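Local coordinates for putative sulfatase yidJ (PDB 2QZU), which probably hydrolyses sulfate esters as an arylsulfatase of the sulfatase family, with the help of a bound metal ion, most likely calcium, at residues 71-76 against 80-85; 112-117 against 360-365; 181-186 against 202-207; 269-274 against 316-321; 324-327 against 332-335. All coordinates share one frame; numbering follows the deposited sequence.

Contact 1. Residues 71-76 against 80-85; sequences SSYPVS and RGMLMT
The sulfatase signature S-x-P-A-R begins at S76 and ends at R80, so this contact joins the two ends of the motif across the first turn of helix 76-85. V75 sits at the N-cap, and the turn is closed by R80 N donating to S76 O at 3.0 Å, an almost straight bond. Side chains double the link. R80 stays extended from CG to NE and runs past the S76 carbonyl, bringing NE to S76 OG at 3.1 Å; the bond is bent (144° at the hydrogen), with OG lying slightly off the guanidinium plane. The far end of R80 goes to D36 in a salt bridge and to S227. S76 is predicted to mature into 3-oxoalanine (formylglycine), in sulfatases the residue that becomes the nucleophile; here it is an unmodified serine, its OG held between R80 NE and H134, an arrangement that probably orients it. Two residues after R80, selenomethionine M82 points toward Y73 and crosses it at about a right angle. The placement of its methyl beside the tyrosine is doubtful, but M82 SE lies 3.7 Å from Y73 CB.

Contact 2. Residues 112-117 against 360-365; sequences NARCWS and DLYPTL
Y362 reaches out from helix 361-368 to W116, the first residue of helix 116-122, and to R114 in the loop just before it. CG lies anti to the backbone N (chi1 -174°), which sends the ring across to the other segment. Y362 CB only brushes the indole, with W116 CD1 4.2 Å away. At the ring, W116 CB stands over the centre of one face, a CH-pi contact at 3.7 Å from W116 CB to the Y362 centroid. The indole drops from there with its edge toward the same ring: W116 CD1 is 3.7 Å from Y362 CD2, and the planes stand at 77° in an offset edge-to-face pair. Further out, Y362 CE2 comes within 3.2 Å of W116 N. At the tip, Y362 OH donates to R114 O at 2.7 Å, approaching from above the carbonyl plane (44° out of it). The R114 guanidinium turns elsewhere, to a salt bridge with D122. The two helices meet here beside helix 76-85 and strand 29-35 of the central mixed sheet, with W116 on M84 and L30 and L361 on F32. The chemistry is mixed: a buried phenol donates to a loop carbonyl just ahead of the N-cap residue C115, and this bond, together with the tryptophan over one face and P376 and V119 packed nearby, would restrict how the ring can turn.

Contact 3. Residues 181-186 against 202-207; sequences PMYWNT and EYEASK
Y203, on the first turns of helix 200-213, lies against Y183 of the short strand 182-183. Its CG is anti to the backbone N (chi1 176°), and the two side chains slide past each other in opposite directions. Y203 CE2 sits 3.5 Å above one face of the Y183 ring, toward the rim, and Y203 CD2 comes 3.4 Å from Y183 CE2. With planes 40° apart and centroids 4.9 Å apart, the pair is oblique, neither a stack nor a T. The hydroxyl of Y203 is hydrogen-bonded to that of Y194, whose strand 194-195 forms a two-stranded antiparallel sheet with 182-183; the helix is thus tied to both strands of this small sheet. Next comes E204, which crosses Y183 at about a right angle. Y183 OH donates to E204 OE2 at 2.7 Å. That oxygen lies near the plane of the phenol ring, at its edge, whereas the hydroxyl meets the carboxylate from above its plane (39° out), the two planes being nearly perpendicular. Y172 of the edge strand 168-172 also meets the Y183 ring. K207, one turn after Y203, lays CG 3.6 Å above a face of the Y203 ring, and its NZ continues to a salt bridge with E210.

Contact 4. Residues 269-274 against 316-321; sequences GDYFRN and ICMGAH
A Met-aromatic contact between selenomethionine M318 and F272 lies at the centre of this buried joint. M318 SE is 5.5 Å from the centroid of the F272 ring and oblique to it, 43° off the normal. The M318 chain leaves the backbone with CG anti to N and runs straight until chi3, where it bends; that bend carries the methyl over one face of the phenylalanine, with M318 CE 3.3 Å from F272 CD1. The two side chains cross at about a right angle. The carbonyl of M318 meets the same phenylalanine from another direction: M318 O lies in the ring plane, at its edge, and 3.2 Å from F272 CB. What presents M318 in this way is a type I' beta turn from C317 to A320, closed by A320 N to C317 O at 3.0 Å and lodged against the early turns of the long helix 267-299. G319 occupies its third position with phi 109°, a backbone conformation suited to glycine, and brings its alpha carbon closest to that of F272, 5.1 Å from one to the other. On the neighbouring helix position, Y271 sets the edge of its ring against the turn. Y271 CD2 is 3.6 Å from M318 C, G319 N lies near the same ring plane, and Y271 CE2 touches M318 CG at 4.0 Å. No hydrogen bond crosses between the two segments. N275 and I276 of the same helix also touch M318, and Y271 packs on Q220 of the second subunit.

Contact 5. Residues 324-327 against 332-335; sequences AGKD and ESMR
The chain passes K326 and S333 with alpha carbons 5.2 Å apart as it doubles back from the loop 324-327 into the short helix 331-334, K326 being extended (phi -121°, psi -140°) and D327 in the left-handed helical region. The contact thus packs the loop that follows strand 306-311 against the short helix that leads to strand 338-341, and few atoms meet. The S333 side chain points toward the loop, and S333 OG comes 3.5 Å from K326 CB. It is also 3.7 Å from D327 N, too far for a hydrogen bond. The hydroxyl finds its partner in the short connection between the two segments, where it is hydrogen-bonded to the backbone O of I328. K326 starts toward S333 but turns off: its CG sits between the backbone N and the carbonyl carbon (chi1 66°), and bends at each later torsion lead the amine away from the helix to a hydrogen bond with Q37. A weak, long ion pair links the same amine to E23 of the second subunit. D327 turns its side chain away from S333 and packs on V75 and F403. Both flanks are tied down through the backbone, G325 to C317 and S333 to G315, and after the helix ends R335 forms a salt bridge with D41. The chemistry divides the work: between the two segments there is only van der Waals contact, while S333 OG and K326 NZ find their hydrogen bonds elsewhere. The polar end of K326 looks to Q37, and S333 offers it only the packing of OG on CB.

How the contacts relate
Contacts 1 to 4 are buried, contact 5 only partly. Contact 2 packs on helix 76-85, which belongs to contact 1: the carbonyls of L83 and M84 lie against W116, C115 and Y362. Contacts 4 and 5 touch each other through probable backbone hydrogen bonds, C317 to G325 and I316 to E332, and both reach the second subunit; contact 5 also meets contact 1, where S71 pairs with M334. Contact 3 stands apart, its centre about 23 Å from that of contact 1, beside the edge strand 168-172. Polar signature chemistry marks contact 1, tyrosine hydroxyls donate in contacts 2 and 3, and contacts 4 and 5 rely on packing alone.

Contact 1. Residues 71-76 against 80-85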
# COMPACT_ATOMS: atom_id res chain seq x y z
N SER A 71 -11.42 -25.15 -4.88
CA SER A 71 -10.10 -25.38 -4.29
C SER A 71 -10.43 -25.74 -2.84
O SER A 71 -10.99 -24.93 -2.09
CB SER A 71 -9.25 -24.11 -4.35
OG SER A 71 -7.97 -24.34 -3.78
N SER A 72 -10.09 -26.97 -2.45
CA SER A 72 -10.39 -27.47 -1.10
C SER A 72 -9.73 -26.76 0.07
O SER A 72 -10.32 -26.65 1.15
CB SER A 72 -10.08 -28.97 -1.05
OG SER A 72 -11.00 -29.68 -1.87
N TYR A 73 -8.50 -26.29 -0.11
CA TYR A 73 -7.81 -25.55 0.95
C TYR A 73 -7.47 -24.25 0.23
O TYR A 73 -6.39 -24.10 -0.34
CB TYR A 73 -6.53 -26.27 1.38
CG TYR A 73 -5.97 -25.82 2.71
CD1 TYR A 73 -6.30 -24.58 3.24
CD2 TYR A 73 -5.10 -26.64 3.44
CE1 TYR A 73 -5.78 -24.15 4.47
CE2 TYR A 73 -4.57 -26.22 4.67
CZ TYR A 73 -4.92 -24.97 5.18
OH TYR A 73 -4.41 -24.55 6.39
N PRO A 74 -8.41 -23.29 0.25
CA PRO A 74 -8.23 -21.99 -0.41
C PRO A 74 -7.21 -21.02 0.17
O PRO A 74 -7.56 -19.95 0.67
CB PRO A 74 -9.65 -21.44 -0.44
CG PRO A 74 -10.21 -21.92 0.85
CD PRO A 74 -9.72 -23.36 0.91
N VAL A 75 -5.94 -21.41 0.10
CA VAL A 75 -4.80 -20.63 0.57
C VAL A 75 -3.66 -20.95 -0.41
O VAL A 75 -3.54 -22.09 -0.87
CB VAL A 75 -4.38 -21.04 2.00
CG1 VAL A 75 -3.18 -20.22 2.44
CG2 VAL A 75 -5.55 -20.83 2.95
N SER A 76 -2.83 -19.95 -0.71
CA SER A 76 -1.76 -20.12 -1.68
C SER A 76 -0.87 -21.37 -1.61
O SER A 76 -1.01 -22.29 -2.42
CB SER A 76 -0.87 -18.87 -1.71
OG SER A 76 0.13 -18.99 -2.71
N ARG A 80 -1.25 -24.94 -3.79
CA ARG A 80 -0.20 -25.28 -4.74
C ARG A 80 0.48 -26.60 -4.35
O ARG A 80 0.87 -27.39 -5.22
CB ARG A 80 0.83 -24.15 -4.81
CG ARG A 80 0.23 -22.84 -5.34
CD ARG A 80 1.07 -21.62 -5.00
NE ARG A 80 0.43 -20.40 -5.46
CZ ARG A 80 0.40 -19.99 -6.73
NH1 ARG A 80 0.98 -20.72 -7.68
NH2 ARG A 80 -0.23 -18.87 -7.05
N GLY A 81 0.59 -26.83 -3.05
CA GLY A 81 1.20 -28.05 -2.55
C GLY A 81 0.36 -29.27 -2.91
O GLY A 81 0.89 -30.34 -3.21
N MSE A 82 -0.96 -29.10 -2.88
CA MSE A 82 -1.88 -30.17 -3.23
C MSE A 82 -1.80 -30.42 -4.73
O MSE A 82 -1.82 -31.57 -5.18
CB MSE A 82 -3.31 -29.79 -2.83
CG MSE A 82 -3.63 -30.07 -1.38
SE MSE A 82 -5.05 -28.96 -0.67
CE MSE A 82 -4.09 -28.26 0.85
N LEU A 83 -1.72 -29.35 -5.50
CA LEU A 83 -1.63 -29.47 -6.95
C LEU A 83 -0.39 -30.24 -7.37
O LEU A 83 -0.47 -31.18 -8.17
CB LEU A 83 -1.59 -28.08 -7.61
CG LEU A 83 -1.25 -28.09 -9.10
CD1 LEU A 83 -2.35 -28.81 -9.88
CD2 LEU A 83 -1.09 -26.67 -9.60
N MSE A 84 0.76 -29.87 -6.83
CA MSE A 84 2.01 -30.52 -7.21
C MSE A 84 2.16 -31.97 -6.74
O MSE A 84 2.71 -32.80 -7.48
CB MSE A 84 3.20 -29.70 -6.72
CG MSE A 84 3.25 -28.27 -7.25
SE MSE A 84 3.00 -28.11 -9.18
CE MSE A 84 2.33 -26.29 -9.20
N THR A 85 1.67 -32.29 -5.55
CA THR A 85 1.79 -33.64 -4.99
C THR A 85 0.59 -34.56 -5.21
O THR A 85 0.73 -35.78 -5.13
CB THR A 85 2.03 -33.60 -3.47
OG1 THR A 85 0.88 -33.06 -2.82
CG2 THR A 85 3.24 -32.74 -3.14

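Contact 2. Residues 112-117 against 360-365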
# COMPACT_ATOMS: atom_id res chain seq x y z
N ASN A 112 11.68 -34.73 -1.83
CA ASN A 112 11.44 -36.13 -2.17
C ASN A 112 10.04 -36.42 -2.69
O ASN A 112 9.75 -37.55 -3.09
CB ASN A 112 11.72 -37.03 -0.96
CG ASN A 112 13.15 -36.94 -0.49
OD1 ASN A 112 14.09 -37.11 -1.27
ND2 ASN A 112 13.33 -36.67 0.80
N ALA A 113 9.17 -35.43 -2.67
CA ALA A 113 7.81 -35.63 -3.15
C ALA A 113 7.82 -35.90 -4.65
O ALA A 113 8.50 -35.21 -5.40
CB ALA A 113 6.95 -34.41 -2.84
N ARG A 114 7.08 -36.92 -5.07
CA ARG A 114 6.99 -37.27 -6.48
C ARG A 114 5.86 -36.44 -7.08
O ARG A 114 4.68 -36.80 -6.97
CB ARG A 114 6.69 -38.76 -6.63
CG ARG A 114 6.53 -39.25 -8.06
CD ARG A 114 7.86 -39.29 -8.78
NE ARG A 114 7.74 -39.88 -10.11
CZ ARG A 114 8.74 -39.92 -10.99
NH1 ARG A 114 9.92 -39.41 -10.66
NH2 ARG A 114 8.56 -40.46 -12.18
N CYS A 115 6.21 -35.33 -7.71
CA CYS A 115 5.22 -34.44 -8.31
C CYS A 115 4.95 -34.76 -9.78
O CYS A 115 5.75 -35.43 -10.42
CB CYS A 115 5.68 -32.99 -8.16
SG CYS A 115 5.91 -32.52 -6.42
N TRP A 116 3.82 -34.29 -10.31
CA TRP A 116 3.50 -34.58 -11.70
C TRP A 116 4.56 -34.05 -12.66
O TRP A 116 4.74 -34.61 -13.75
CB TRP A 116 2.12 -34.03 -12.10
CG TRP A 116 1.92 -32.56 -11.91
CD1 TRP A 116 1.42 -31.93 -10.80
CD2 TRP A 116 2.20 -31.52 -12.86
NE1 TRP A 116 1.35 -30.58 -11.01
CE2 TRP A 116 1.83 -30.29 -12.27
CE3 TRP A 116 2.72 -31.51 -14.17
CZ2 TRP A 116 1.96 -29.07 -12.93
CZ3 TRP A 116 2.85 -30.28 -14.82
CH2 TRP A 116 2.47 -29.08 -14.20
N SER A 117 5.24 -32.98 -12.27
CA SER A 117 6.28 -32.42 -13.12
C SER A 117 7.47 -33.37 -13.19
O SER A 117 8.14 -33.45 -14.22
CB SER A 117 6.71 -31.04 -12.59
OG SER A 117 7.10 -31.10 -11.23
N ASP A 360 -7.15 -32.05 -8.11
CA ASP A 360 -7.42 -33.24 -8.91
C ASP A 360 -6.68 -33.22 -10.24
O ASP A 360 -6.64 -34.22 -10.95
CB ASP A 360 -8.92 -33.39 -9.19
CG ASP A 360 -9.74 -33.53 -7.92
OD1 ASP A 360 -9.23 -34.13 -6.95
OD2 ASP A 360 -10.89 -33.06 -7.91
N LEU A 361 -6.08 -32.08 -10.57
CA LEU A 361 -5.39 -31.95 -11.85
C LEU A 361 -4.18 -32.87 -12.05
O LEU A 361 -3.88 -33.24 -13.19
CB LEU A 361 -5.01 -30.49 -12.10
CG LEU A 361 -6.24 -29.60 -12.37
CD1 LEU A 361 -5.81 -28.14 -12.45
CD2 LEU A 361 -6.92 -30.02 -13.66
N TYR A 362 -3.51 -33.26 -10.97
CA TYR A 362 -2.35 -34.15 -11.07
C TYR A 362 -2.78 -35.48 -11.72
O TYR A 362 -2.36 -35.79 -12.84
CB TYR A 362 -1.76 -34.38 -9.66
CG TYR A 362 -0.47 -35.18 -9.56
CD1 TYR A 362 -0.27 -36.36 -10.28
CD2 TYR A 362 0.51 -34.81 -8.64
CE1 TYR A 362 0.86 -37.15 -10.08
CE2 TYR A 362 1.64 -35.59 -8.43
CZ TYR A 362 1.81 -36.76 -9.14
OH TYR A 362 2.93 -37.52 -8.92
N PRO A 363 -3.63 -36.28 -11.05
CA PRO A 363 -4.02 -37.54 -11.70
C PRO A 363 -4.86 -37.35 -12.97
O PRO A 363 -4.70 -38.10 -13.94
CB PRO A 363 -4.78 -38.28 -10.61
CG PRO A 363 -5.43 -37.16 -9.86
CD PRO A 363 -4.32 -36.13 -9.75
N THR A 364 -5.74 -36.36 -12.97
CA THR A 364 -6.60 -36.10 -14.12
C THR A 364 -5.81 -35.79 -15.39
O THR A 364 -6.03 -36.42 -16.42
CB THR A 364 -7.58 -34.94 -13.82
OG1 THR A 364 -8.38 -35.28 -12.67
CG2 THR A 364 -8.50 -34.69 -15.01
N LEU A 365 -4.89 -34.83 -15.32
CA LEU A 365 -4.10 -34.47 -16.50
C LEU A 365 -3.18 -35.61 -16.94
O LEU A 365 -3.10 -35.92 -18.12
CB LEU A 365 -3.28 -33.20 -16.23
CG LEU A 365 -4.09 -31.90 -16.10
CD1 LEU A 365 -3.19 -30.78 -15.58
CD2 LEU A 365 -4.67 -31.53 -17.46

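Contact 3. Residues 181-186 against 202-207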
# COMPACT_ATOMS: atom_id res chain seq x y z
N PRO A 181 8.01 -6.56 -10.66
CA PRO A 181 8.22 -7.91 -10.15
C PRO A 181 9.68 -8.34 -10.23
O PRO A 181 10.48 -7.72 -10.93
CB PRO A 181 7.33 -8.76 -11.05
CG PRO A 181 7.47 -8.06 -12.37
CD PRO A 181 7.34 -6.59 -11.97
N MSE A 182 10.03 -9.38 -9.48
CA MSE A 182 11.39 -9.90 -9.52
C MSE A 182 11.34 -11.39 -9.83
O MSE A 182 10.32 -12.05 -9.61
CB MSE A 182 12.14 -9.64 -8.20
CG MSE A 182 11.35 -9.89 -6.93
SE MSE A 182 11.20 -11.75 -6.51
CE MSE A 182 10.48 -11.62 -4.73
N TYR A 183 12.44 -11.90 -10.37
CA TYR A 183 12.53 -13.29 -10.77
C TYR A 183 13.95 -13.80 -10.67
O TYR A 183 14.91 -13.03 -10.58
CB TYR A 183 12.11 -13.45 -12.24
CG TYR A 183 10.73 -12.94 -12.58
CD1 TYR A 183 9.62 -13.78 -12.50
CD2 TYR A 183 10.53 -11.61 -12.95
CE1 TYR A 183 8.34 -13.30 -12.77
CE2 TYR A 183 9.26 -11.12 -13.21
CZ TYR A 183 8.17 -11.97 -13.12
OH TYR A 183 6.91 -11.48 -13.36
N TRP A 184 14.06 -15.12 -10.70
CA TRP A 184 15.35 -15.80 -10.73
C TRP A 184 15.26 -16.58 -12.03
O TRP A 184 14.26 -17.26 -12.28
CB TRP A 184 15.48 -16.82 -9.60
CG TRP A 184 15.93 -16.28 -8.29
CD1 TRP A 184 17.21 -16.01 -7.89
CD2 TRP A 184 15.10 -16.02 -7.16
NE1 TRP A 184 17.23 -15.61 -6.58
CE2 TRP A 184 15.94 -15.60 -6.10
CE3 TRP A 184 13.71 -16.09 -6.93
CZ2 TRP A 184 15.45 -15.27 -4.84
CZ3 TRP A 184 13.23 -15.76 -5.68
CH2 TRP A 184 14.09 -15.36 -4.64
N ASN A 185 16.28 -16.46 -12.88
CA ASN A 185 16.31 -17.21 -14.12
C ASN A 185 16.87 -18.59 -13.75
O ASN A 185 17.18 -18.83 -12.58
CB ASN A 185 17.19 -16.51 -15.16
CG ASN A 185 18.57 -16.19 -14.62
OD1 ASN A 185 19.32 -17.07 -14.23
ND2 ASN A 185 18.90 -14.90 -14.60
N THR A 186 17.03 -19.47 -14.72
CA THR A 186 17.50 -20.83 -14.45
C THR A 186 18.83 -20.99 -13.71
O THR A 186 18.94 -21.81 -12.80
CB THR A 186 17.57 -21.66 -15.76
OG1 THR A 186 16.29 -21.63 -16.40
CG2 THR A 186 17.94 -23.11 -15.45
N GLU A 202 2.44 -9.28 -18.02
CA GLU A 202 2.96 -8.87 -19.31
C GLU A 202 4.31 -9.53 -19.58
O GLU A 202 4.53 -10.09 -20.66
CB GLU A 202 3.14 -7.35 -19.36
CG GLU A 202 1.97 -6.59 -19.92
CD GLU A 202 2.26 -5.11 -20.04
OE1 GLU A 202 3.32 -4.76 -20.60
OE2 GLU A 202 1.43 -4.29 -19.58
N TYR A 203 5.20 -9.45 -18.60
CA TYR A 203 6.53 -10.03 -18.72
C TYR A 203 6.43 -11.55 -18.80
O TYR A 203 7.05 -12.19 -19.66
CB TYR A 203 7.38 -9.65 -17.50
CG TYR A 203 8.76 -10.28 -17.50
CD1 TYR A 203 9.74 -9.88 -18.40
CD2 TYR A 203 9.08 -11.29 -16.58
CE1 TYR A 203 11.01 -10.47 -18.39
CE2 TYR A 203 10.33 -11.88 -16.57
CZ TYR A 203 11.29 -11.47 -17.47
OH TYR A 203 12.52 -12.07 -17.44
N GLU A 204 5.63 -12.13 -17.92
CA GLU A 204 5.45 -13.57 -17.89
C GLU A 204 4.91 -14.09 -19.22
O GLU A 204 5.38 -15.11 -19.72
CB GLU A 204 4.54 -13.95 -16.72
CG GLU A 204 5.27 -13.81 -15.39
CD GLU A 204 4.35 -13.51 -14.23
OE1 GLU A 204 3.11 -13.57 -14.40
OE2 GLU A 204 4.87 -13.21 -13.13
N ALA A 205 3.93 -13.40 -19.79
CA ALA A 205 3.37 -13.82 -21.06
C ALA A 205 4.43 -13.71 -22.16
O ALA A 205 4.49 -14.54 -23.06
CB ALA A 205 2.15 -12.97 -21.42
N SER A 206 5.28 -12.69 -22.08
CA SER A 206 6.34 -12.53 -23.07
C SER A 206 7.35 -13.67 -22.99
O SER A 206 7.80 -14.17 -24.02
CB SER A 206 7.06 -11.19 -22.89
OG SER A 206 6.21 -10.12 -23.26
N LYS A 207 7.69 -14.08 -21.77
CA LYS A 207 8.64 -15.18 -21.61
C LYS A 207 8.00 -16.51 -22.00
O LYS A 207 8.68 -17.41 -22.50
CB LYS A 207 9.15 -15.25 -20.16
CG LYS A 207 9.86 -13.99 -19.68
CD LYS A 207 11.03 -13.58 -20.57
CE LYS A 207 12.17 -14.60 -20.52
NZ LYS A 207 13.34 -14.16 -21.33

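Contact 4. Residues 269-274 against 316-321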
# COMPACT_ATOMS: atom_id res chain seq x y z
N GLY A 269 -18.08 -3.56 3.98
CA GLY A 269 -18.89 -3.19 2.84
C GLY A 269 -18.14 -2.19 1.98
O GLY A 269 -18.19 -2.24 0.75
N ASP A 270 -17.44 -1.26 2.62
CA ASP A 270 -16.67 -0.26 1.88
C ASP A 270 -15.44 -0.90 1.26
O ASP A 270 -15.01 -0.50 0.19
CB ASP A 270 -16.26 0.90 2.79
CG ASP A 270 -17.43 1.76 3.20
OD1 ASP A 270 -18.42 1.82 2.43
OD2 ASP A 270 -17.36 2.40 4.27
N TYR A 271 -14.89 -1.90 1.94
CA TYR A 271 -13.71 -2.59 1.42
C TYR A 271 -14.05 -3.24 0.08
O TYR A 271 -13.27 -3.16 -0.88
CB TYR A 271 -13.25 -3.67 2.41
CG TYR A 271 -11.96 -4.36 1.98
CD1 TYR A 271 -10.76 -3.66 1.92
CD2 TYR A 271 -11.96 -5.70 1.60
CE1 TYR A 271 -9.58 -4.28 1.50
CE2 TYR A 271 -10.80 -6.33 1.18
CZ TYR A 271 -9.61 -5.62 1.12
OH TYR A 271 -8.46 -6.24 0.70
N PHE A 272 -15.22 -3.87 -0.00
CA PHE A 272 -15.62 -4.52 -1.25
C PHE A 272 -15.78 -3.47 -2.35
O PHE A 272 -15.22 -3.60 -3.43
CB PHE A 272 -16.95 -5.26 -1.07
CG PHE A 272 -17.45 -5.90 -2.34
CD1 PHE A 272 -16.97 -7.14 -2.74
CD2 PHE A 272 -18.37 -5.23 -3.15
CE1 PHE A 272 -17.40 -7.71 -3.94
CE2 PHE A 272 -18.80 -5.80 -4.35
CZ PHE A 272 -18.32 -7.04 -4.74
N ARG A 273 -16.56 -2.44 -2.05
CA ARG A 273 -16.84 -1.36 -2.99
C ARG A 273 -15.60 -0.58 -3.45
O ARG A 273 -15.54 -0.13 -4.59
CB ARG A 273 -17.86 -0.40 -2.37
CG ARG A 273 -19.22 -1.03 -2.10
CD ARG A 273 -20.13 -0.07 -1.34
NE ARG A 273 -21.51 -0.55 -1.24
CZ ARG A 273 -21.90 -1.57 -0.49
NH1 ARG A 273 -21.03 -2.25 0.25
NH2 ARG A 273 -23.18 -1.92 -0.47
N ASN A 274 -14.63 -0.42 -2.56
CA ASN A 274 -13.42 0.33 -2.85
C ASN A 274 -12.38 -0.44 -3.67
O ASN A 274 -11.45 0.16 -4.21
CB ASN A 274 -12.77 0.79 -1.54
CG ASN A 274 -11.70 1.85 -1.75
OD1 ASN A 274 -10.71 1.89 -1.02
ND2 ASN A 274 -11.91 2.71 -2.74
N ILE A 316 -11.58 -15.15 -3.34
CA ILE A 316 -11.38 -14.11 -2.33
C ILE A 316 -12.73 -13.59 -1.84
O ILE A 316 -13.68 -13.49 -2.62
CB ILE A 316 -10.54 -12.93 -2.94
CG1 ILE A 316 -10.13 -11.95 -1.85
CG2 ILE A 316 -11.34 -12.22 -4.03
CD1 ILE A 316 -9.09 -12.50 -0.92
N CYS A 317 -12.83 -13.27 -0.55
CA CYS A 317 -14.09 -12.75 -0.01
C CYS A 317 -14.19 -11.25 -0.27
O CYS A 317 -15.24 -10.74 -0.66
CB CYS A 317 -14.19 -13.04 1.49
SG CYS A 317 -14.45 -14.80 1.87
N MSE A 318 -13.08 -10.54 -0.06
CA MSE A 318 -13.01 -9.10 -0.30
C MSE A 318 -14.13 -8.32 0.41
O MSE A 318 -14.70 -7.38 -0.15
CB MSE A 318 -13.05 -8.83 -1.81
CG MSE A 318 -12.48 -7.48 -2.24
SE MSE A 318 -12.50 -7.22 -4.18
CE MSE A 318 -14.22 -6.39 -4.34
N GLY A 319 -14.44 -8.72 1.64
CA GLY A 319 -15.48 -8.03 2.38
C GLY A 319 -16.74 -8.87 2.56
O GLY A 319 -17.47 -8.70 3.53
N ALA A 320 -17.00 -9.76 1.61
CA ALA A 320 -18.18 -10.62 1.70
C ALA A 320 -18.06 -11.47 2.95
O ALA A 320 -16.97 -11.96 3.28
CB ALA A 320 -18.28 -11.50 0.46
N HIS A 321 -19.19 -11.65 3.64
CA HIS A 321 -19.24 -12.43 4.87
C HIS A 321 -18.33 -11.85 5.95
O HIS A 321 -17.89 -12.56 6.86
CB HIS A 321 -18.89 -13.90 4.59
CG HIS A 321 -19.96 -14.64 3.84
ND1 HIS A 321 -21.19 -14.91 4.39
CD2 HIS A 321 -19.99 -15.12 2.58
CE1 HIS A 321 -21.94 -15.52 3.49
NE2 HIS A 321 -21.23 -15.66 2.38

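Contact 5. Residues 324-327 against 332-335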
# COMPACT_ATOMS: atom_id res chain seq x y z
N ALA A 324 -12.09 -10.32 4.81
CA ALA A 324 -11.31 -9.60 3.82
C ALA A 324 -10.55 -10.52 2.87
O ALA A 324 -10.43 -10.22 1.68
CB ALA A 324 -10.25 -8.72 4.56
N GLY A 325 -10.10 -11.66 3.39
CA GLY A 325 -9.28 -12.55 2.56
C GLY A 325 -9.97 -13.80 2.12
O GLY A 325 -11.13 -13.74 1.73
N LYS A 326 -9.21 -14.89 2.07
CA LYS A 326 -9.81 -16.18 1.77
C LYS A 326 -9.49 -17.10 2.99
O LYS A 326 -9.52 -16.67 4.15
CB LYS A 326 -9.33 -16.83 0.50
CG LYS A 326 -7.88 -17.25 0.51
CD LYS A 326 -7.00 -16.22 1.18
CE LYS A 326 -6.61 -15.12 0.22
NZ LYS A 326 -5.13 -14.95 0.17
N ASP A 327 -9.18 -18.36 2.71
CA ASP A 327 -8.88 -19.35 3.74
C ASP A 327 -10.16 -19.67 4.53
O ASP A 327 -10.14 -19.77 5.75
CB ASP A 327 -7.80 -18.83 4.70
CG ASP A 327 -7.13 -19.98 5.48
OD1 ASP A 327 -7.57 -21.12 5.32
OD2 ASP A 327 -6.17 -19.74 6.23
N GLU A 332 -17.34 -17.79 -2.35
CA GLU A 332 -16.48 -16.80 -3.00
C GLU A 332 -14.99 -17.09 -2.78
O GLU A 332 -14.14 -16.61 -3.52
CB GLU A 332 -16.80 -15.38 -2.50
CG GLU A 332 -16.48 -15.15 -1.03
CD GLU A 332 -17.65 -15.46 -0.11
OE1 GLU A 332 -18.55 -16.23 -0.51
OE2 GLU A 332 -17.67 -14.94 1.02
N SER A 333 -14.71 -17.89 -1.76
CA SER A 333 -13.35 -18.29 -1.42
C SER A 333 -12.95 -19.60 -2.11
O SER A 333 -11.85 -19.72 -2.67
CB SER A 333 -13.23 -18.44 0.10
OG SER A 333 -12.00 -19.02 0.48
N MSE A 334 -13.84 -20.58 -2.07
CA MSE A 334 -13.58 -21.89 -2.67
C MSE A 334 -13.70 -21.97 -4.20
O MSE A 334 -12.93 -22.68 -4.84
CB MSE A 334 -14.51 -22.96 -2.06
CG MSE A 334 -14.29 -23.24 -0.57
SE MSE A 334 -15.37 -24.76 0.03
CE MSE A 334 -14.32 -26.17 -0.79
N ARG A 335 -14.67 -21.27 -4.78
CA ARG A 335 -14.87 -21.32 -6.23
C ARG A 335 -13.74 -20.70 -7.05
O ARG A 335 -13.34 -19.56 -6.82
CB ARG A 335 -16.22 -20.68 -6.59
CG ARG A 335 -17.41 -21.58 -6.31
CD ARG A 335 -17.70 -22.48 -7.51
NE ARG A 335 -18.04 -21.66 -8.67
CZ ARG A 335 -17.30 -21.54 -9.76
NH1 ARG A 335 -17.71 -20.75 -10.75
NH2 ARG A 335 -16.16 -22.21 -9.89